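Local coordinates for NTP pyrophosphohydrolase MazG-like domain-containing protein (Vibrio sp. DAT722, PDB 2Q73) that probably hydrolyses nucleoside triphosphates to monophosphates and pyrophosphate as a magnesium-dependent, MazG-type house-cleaning enzyme, at residues E12-P17 with V62-C67. Sequence-based numbering, arbitrary orientation.
Sequences EFDYAP and VLYYVC
The Tyr-64 hydroxyl donates a hydrogen bond to the carboxylate of Asp-14, and this bond carries the contact. The distance from Tyr-64 OH to Asp-14 OD2 is short, 2.6 Å. OD2 receives it through its anti lone pair, the one turned away from OD1. The carboxylate meets the edge of the tyrosine ring, and the two planes are 34° apart. Asp-14 is the first residue to leave helical geometry after helix 3-13. Its CG lies anti to the backbone N (chi1 -178°), which sends the carboxylate out toward helix 55-72.

A water adds a second link. It donates to Asp-14 OD2 at 2.7 Å and is also hydrogen-bonded to Tyr-65 OH at 3.1 Å. OD2 therefore holds two partners, while OD1 is taken by Tyr-23 of helix 20-39. Together these bonds should limit rotation of the carboxylate.

Phe-13 adds a van der Waals contact. Its CD2 is 3.4 Å from Tyr-64 OH and 4.4 Å from Tyr-64 CZ. The two side chains cross at about a right angle, and the phenol oxygen lies in the plane of the Phe-13 ring, at its edge. Within helix 55-72, CD2 of Tyr-64 sits over the centre of the Tyr-65 ring, 3.6 Å above its plane. Ile-10 also packs against Tyr-64, and Asn-88 of the second subunit packs against Phe-13.

The contact ties the C-terminal end of helix 3-13 to the middle of helix 55-72 in the all-helical MazG fold. Helix 55-72 also carries the magnesium ligands Glu-58 and Asp-61, and the Tyr-64 side chain lies about 9 Å from the bound magnesium ion.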
loop_
_atom_site.group_PDB
_atom_site.type_symbol
_atom_site.label_atom_id
_atom_site.label_comp_id
_atom_site.label_asym_id
_atom_site.label_seq_id
_atom_site.Cartn_x
_atom_site.Cartn_y
_atom_site.Cartn_z
ATOM N N GLU C 12 -22.811 -6.639 10.368
ATOM C CA GLU C 12 -24.014 -7.442 10.084
ATOM C C GLU C 12 -23.923 -8.211 8.764
ATOM O O GLU C 12 -24.424 -9.327 8.644
ATOM C CB GLU C 12 -25.261 -6.550 10.031
ATOM C CG GLU C 12 -25.749 -6.021 11.374
ATOM C CD GLU C 12 -27.039 -5.178 11.250
ATOM O OE1 GLU C 12 -27.027 -4.082 10.622
ATOM O OE2 GLU C 12 -28.068 -5.617 11.791
ATOM N N PHE C 13 -23.290 -7.576 7.784
ATOM C CA PHE C 13 -23.180 -8.047 6.410
ATOM C C PHE C 13 -21.946 -8.948 6.174
ATOM O O PHE C 13 -21.978 -9.876 5.366
ATOM C CB PHE C 13 -23.051 -6.805 5.508
ATOM C CG PHE C 13 -22.844 -7.117 4.050
ATOM C CD1 PHE C 13 -23.866 -7.720 3.305
ATOM C CD2 PHE C 13 -21.650 -6.791 3.416
ATOM C CE1 PHE C 13 -23.688 -8.007 1.959
ATOM C CE2 PHE C 13 -21.463 -7.081 2.066
ATOM C CZ PHE C 13 -22.491 -7.694 1.340
ATOM N N ASP C 14 -20.867 -8.677 6.890
ATOM C CA ASP C 14 -19.571 -9.217 6.517
ATOM C C ASP C 14 -18.668 -9.257 7.743
ATOM O O ASP C 14 -17.916 -8.322 8.018
ATOM C CB ASP C 14 -18.970 -8.333 5.406
ATOM C CG ASP C 14 -17.610 -8.831 4.888
ATOM O OD1 ASP C 14 -17.127 -9.906 5.321
ATOM O OD2 ASP C 14 -17.028 -8.128 4.034
ATOM N N TYR C 15 -18.730 -10.363 8.469
ATOM C CA TYR C 15 -17.917 -10.529 9.663
ATOM C C TYR C 15 -17.415 -11.969 9.748
ATOM O O TYR C 15 -18.157 -12.874 10.122
ATOM C CB TYR C 15 -18.723 -10.146 10.917
ATOM C CG TYR C 15 -17.929 -10.271 12.189
ATOM C CD1 TYR C 15 -16.837 -9.455 12.422
ATOM C CD2 TYR C 15 -18.278 -11.210 13.162
ATOM C CE1 TYR C 15 -16.088 -9.568 13.582
ATOM C CE2 TYR C 15 -17.532 -11.333 14.338
ATOM C CZ TYR C 15 -16.434 -10.506 14.531
ATOM O OH TYR C 15 -15.671 -10.595 15.675
ATOM N N ALA C 16 -16.150 -12.159 9.384
ATOM C CA ALA C 16 -15.540 -13.493 9.374
ATOM C C ALA C 16 -14.245 -13.371 10.194
ATOM O O ALA C 16 -13.179 -13.141 9.635
ATOM C CB ALA C 16 -15.261 -13.922 7.941
ATOM N N PRO C 17 -14.355 -13.462 11.531
ATOM C CA PRO C 17 -13.194 -13.209 12.408
ATOM C C PRO C 17 -11.996 -14.158 12.177
ATOM O O PRO C 17 -10.857 -13.804 12.464
ATOM C CB PRO C 17 -13.774 -13.398 13.819
ATOM C CG PRO C 17 -15.039 -14.186 13.639
ATOM C CD PRO C 17 -15.573 -13.779 12.296
ATOM N N VAL C 62 -11.825 1.636 0.460
ATOM C CA VAL C 62 -10.814 1.641 1.524
ATOM C C VAL C 62 -11.510 1.765 2.903
ATOM O O VAL C 62 -11.209 0.987 3.842
ATOM C CB VAL C 62 -9.748 2.750 1.296
ATOM C CG1 VAL C 62 -8.860 2.882 2.522
ATOM C CG2 VAL C 62 -8.893 2.416 0.041
ATOM N N LEU C 63 -12.444 2.711 3.007
ATOM C CA LEU C 63 -13.252 2.940 4.216
ATOM C C LEU C 63 -13.966 1.658 4.663
ATOM O O LEU C 63 -14.003 1.347 5.865
ATOM C CB LEU C 63 -14.277 4.057 3.982
ATOM C CG LEU C 63 -15.313 4.316 5.078
ATOM C CD1 LEU C 63 -14.577 4.753 6.319
ATOM C CD2 LEU C 63 -16.341 5.374 4.654
ATOM N N TYR C 64 -14.505 0.920 3.692
ATOM C CA TYR C 64 -15.212 -0.327 3.967
ATOM C C TYR C 64 -14.273 -1.301 4.668
ATOM O O TYR C 64 -14.630 -1.872 5.692
ATOM C CB TYR C 64 -15.747 -0.955 2.678
ATOM C CG TYR C 64 -16.448 -2.286 2.909
ATOM C CD1 TYR C 64 -17.827 -2.345 3.087
ATOM C CD2 TYR C 64 -15.722 -3.489 2.954
ATOM C CE1 TYR C 64 -18.478 -3.563 3.306
ATOM C CE2 TYR C 64 -16.360 -4.704 3.168
ATOM C CZ TYR C 64 -17.737 -4.734 3.339
ATOM O OH TYR C 64 -18.386 -5.930 3.567
ATOM N N TYR C 65 -13.067 -1.473 4.132
ATOM C CA TYR C 65 -12.115 -2.411 4.749
ATOM C C TYR C 65 -11.509 -1.924 6.060
ATOM O O TYR C 65 -11.225 -2.742 6.926
ATOM C CB TYR C 65 -11.087 -2.928 3.730
ATOM C CG TYR C 65 -11.766 -3.904 2.827
ATOM C CD1 TYR C 65 -12.166 -3.537 1.529
ATOM C CD2 TYR C 65 -12.134 -5.174 3.311
ATOM C CE1 TYR C 65 -12.856 -4.453 0.711
ATOM C CE2 TYR C 65 -12.826 -6.069 2.529
ATOM C CZ TYR C 65 -13.184 -5.702 1.234
ATOM O OH TYR C 65 -13.834 -6.613 0.477
ATOM N N VAL C 66 -11.365 -0.603 6.221
ATOM C CA VAL C 66 -10.998 -0.026 7.516
ATOM C C VAL C 66 -12.068 -0.395 8.573
ATOM O O VAL C 66 -11.730 -0.866 9.655
ATOM C CB VAL C 66 -10.742 1.504 7.425
ATOM C CG1 VAL C 66 -10.710 2.140 8.809
ATOM C CG2 VAL C 66 -9.408 1.793 6.704
ATOM N N CYS C 67 -13.348 -0.209 8.246
ATOM C CA CYS C 67 -14.428 -0.620 9.173
ATOM C C CYS C 67 -14.458 -2.139 9.399
ATOM O O CYS C 67 -14.656 -2.599 10.535
ATOM C CB CYS C 67 -15.784 -0.146 8.672
ATOM S SG CYS C 67 -15.964 1.651 8.721
HETATM O O HOH W 1 -14.981 -8.721 2.376
#